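Local coordinates for protein FmtA (Staphylococcus aureus, PDB 5ZH8) that removes D-alanyl esters from wall teichoic acid and lipoteichoic acid, and affects methicillin resistance, autolysis and cell wall structure, at residues K50-R55 against Y251-F256. Numbering follows the deposited sequence.
Sequences KYLVDR and YDEQPF
Leu-52 and Glu-253 both turn CG to the side of the backbone N, anti to the carbonyl carbon (chi1 -66° and -62°); the glutamate then runs extended beyond CG and brings its carboxylate to the leucine, the two side chains crossing at about a right angle. On the leucine one methyl does the touching: Leu-52 CD2 lies 3.7 Å from Glu-253 CD and 3.8 Å from each of Glu-253 OE1 and OE2. No hydrogen bond links the two segments. The buried carboxylate is instead gripped by neighbours, OE2 by the hydroxyl of Tyr-236 and the backbone N of Phe-250, OE1 by the side-chain amide of Asn-56, just past the helix. Arg-55 NE stays 4.5 Å from Glu-253 OE1, too far for a salt bridge, though its charge may still favour the carboxylate. Arg-55 NH1 donates to Tyr-51 OH (3.1 Å, 141°), while NH2 forms a salt bridge with Asp-241 and the guanidinium makes a cation-pi contact with Tyr-236. Apolar packing of Leu-52 on Ala-232, Tyr-236 and Phe-250 and the hydrogen-bonded carboxylate of Glu-253 together join N-terminal helix 47-55 to helix 231-240 and the loop after strand 248-250 of the beta-lactamase-family fold.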
# COMPACT_ATOMS: atom_id res chain seq x y z
N LYS A 50 14.56 -2.26 -29.94
CA LYS A 50 15.24 -2.72 -31.12
C LYS A 50 15.93 -3.99 -30.76
O LYS A 50 15.69 -5.00 -31.37
CB LYS A 50 16.29 -1.73 -31.55
CG LYS A 50 16.08 -1.10 -32.91
CD LYS A 50 16.10 0.41 -32.79
CE LYS A 50 16.96 1.04 -33.86
NZ LYS A 50 16.69 2.50 -33.95
N TYR A 51 16.79 -3.94 -29.75
CA TYR A 51 17.58 -5.09 -29.34
C TYR A 51 16.71 -6.30 -28.99
O TYR A 51 16.97 -7.41 -29.45
CB TYR A 51 18.48 -4.76 -28.15
CG TYR A 51 19.10 -6.01 -27.56
CD1 TYR A 51 20.14 -6.65 -28.20
CD2 TYR A 51 18.60 -6.58 -26.38
CE1 TYR A 51 20.70 -7.81 -27.69
CE2 TYR A 51 19.16 -7.73 -25.86
CZ TYR A 51 20.21 -8.34 -26.52
OH TYR A 51 20.77 -9.50 -26.03
N LEU A 52 15.68 -6.07 -28.18
CA LEU A 52 14.83 -7.15 -27.68
C LEU A 52 14.00 -7.82 -28.76
O LEU A 52 13.85 -9.04 -28.77
CB LEU A 52 13.90 -6.63 -26.59
CG LEU A 52 14.62 -6.17 -25.32
CD1 LEU A 52 13.70 -5.28 -24.50
CD2 LEU A 52 15.10 -7.36 -24.51
N VAL A 53 13.46 -7.02 -29.68
CA VAL A 53 12.67 -7.56 -30.79
C VAL A 53 13.52 -8.52 -31.61
O VAL A 53 13.09 -9.62 -31.93
CB VAL A 53 12.08 -6.44 -31.70
CG1 VAL A 53 11.50 -7.02 -32.98
CG2 VAL A 53 11.01 -5.65 -30.95
N ASP A 54 14.75 -8.10 -31.94
CA ASP A 54 15.64 -8.90 -32.76
C ASP A 54 16.10 -10.15 -32.02
O ASP A 54 16.23 -11.23 -32.61
CB ASP A 54 16.86 -8.09 -33.20
CG ASP A 54 17.79 -8.88 -34.08
OD1 ASP A 54 17.45 -9.10 -35.26
OD2 ASP A 54 18.85 -9.31 -33.59
N ARG A 55 16.34 -9.99 -30.73
CA ARG A 55 16.72 -11.09 -29.85
C ARG A 55 15.64 -12.17 -29.80
O ARG A 55 15.96 -13.36 -29.78
CB ARG A 55 16.98 -10.55 -28.44
CG ARG A 55 17.50 -11.58 -27.45
CD ARG A 55 17.22 -11.14 -26.03
NE ARG A 55 17.35 -12.25 -25.09
CZ ARG A 55 18.50 -12.75 -24.65
NH1 ARG A 55 19.67 -12.24 -25.04
NH2 ARG A 55 18.47 -13.76 -23.79
N TYR A 251 9.35 -6.21 -19.57
CA TYR A 251 7.88 -6.22 -19.62
C TYR A 251 7.23 -6.58 -20.97
O TYR A 251 6.16 -7.19 -20.98
CB TYR A 251 7.34 -4.86 -19.15
CG TYR A 251 7.48 -3.75 -20.17
CD1 TYR A 251 8.69 -3.09 -20.36
CD2 TYR A 251 6.39 -3.35 -20.95
CE1 TYR A 251 8.82 -2.08 -21.29
CE2 TYR A 251 6.51 -2.34 -21.88
CZ TYR A 251 7.73 -1.70 -22.05
OH TYR A 251 7.84 -0.69 -22.98
N ASP A 252 7.85 -6.19 -22.08
CA ASP A 252 7.21 -6.33 -23.39
C ASP A 252 7.77 -7.46 -24.27
O ASP A 252 7.42 -7.56 -25.44
CB ASP A 252 7.27 -5.00 -24.15
CG ASP A 252 6.15 -4.85 -25.18
OD1 ASP A 252 5.04 -5.40 -24.97
OD2 ASP A 252 6.38 -4.19 -26.22
N GLU A 253 8.62 -8.31 -23.71
CA GLU A 253 9.16 -9.44 -24.47
C GLU A 253 8.05 -10.46 -24.76
O GLU A 253 7.32 -10.87 -23.86
CB GLU A 253 10.34 -10.08 -23.74
CG GLU A 253 11.52 -9.14 -23.55
CD GLU A 253 12.79 -9.85 -23.10
OE1 GLU A 253 13.32 -10.70 -23.86
OE2 GLU A 253 13.28 -9.55 -22.00
N GLN A 254 7.92 -10.85 -26.03
CA GLN A 254 6.79 -11.65 -26.50
C GLN A 254 6.69 -13.04 -25.88
O GLN A 254 5.64 -13.41 -25.38
CB GLN A 254 6.80 -11.78 -28.03
CG GLN A 254 6.41 -10.51 -28.76
CD GLN A 254 4.99 -10.09 -28.45
OE1 GLN A 254 4.05 -10.87 -28.59
NE2 GLN A 254 4.82 -8.83 -28.03
N PRO A 255 7.80 -13.81 -25.91
CA PRO A 255 7.69 -15.21 -25.48
C PRO A 255 7.31 -15.39 -24.01
O PRO A 255 6.93 -16.50 -23.63
CB PRO A 255 9.10 -15.77 -25.73
CG PRO A 255 9.81 -14.76 -26.55
CD PRO A 255 9.18 -13.44 -26.23
N PHE A 256 7.42 -14.34 -23.20
CA PHE A 256 7.15 -14.41 -21.77
C PHE A 256 5.78 -13.86 -21.37
O PHE A 256 5.42 -13.97 -20.21
CB PHE A 256 8.23 -13.66 -20.98
CG PHE A 256 9.63 -14.09 -21.31
CD1 PHE A 256 10.25 -15.12 -20.61
CD2 PHE A 256 10.34 -13.46 -22.33
CE1 PHE A 256 11.54 -15.52 -20.92
CE2 PHE A 256 11.63 -13.85 -22.65
CZ PHE A 256 12.23 -14.89 -21.95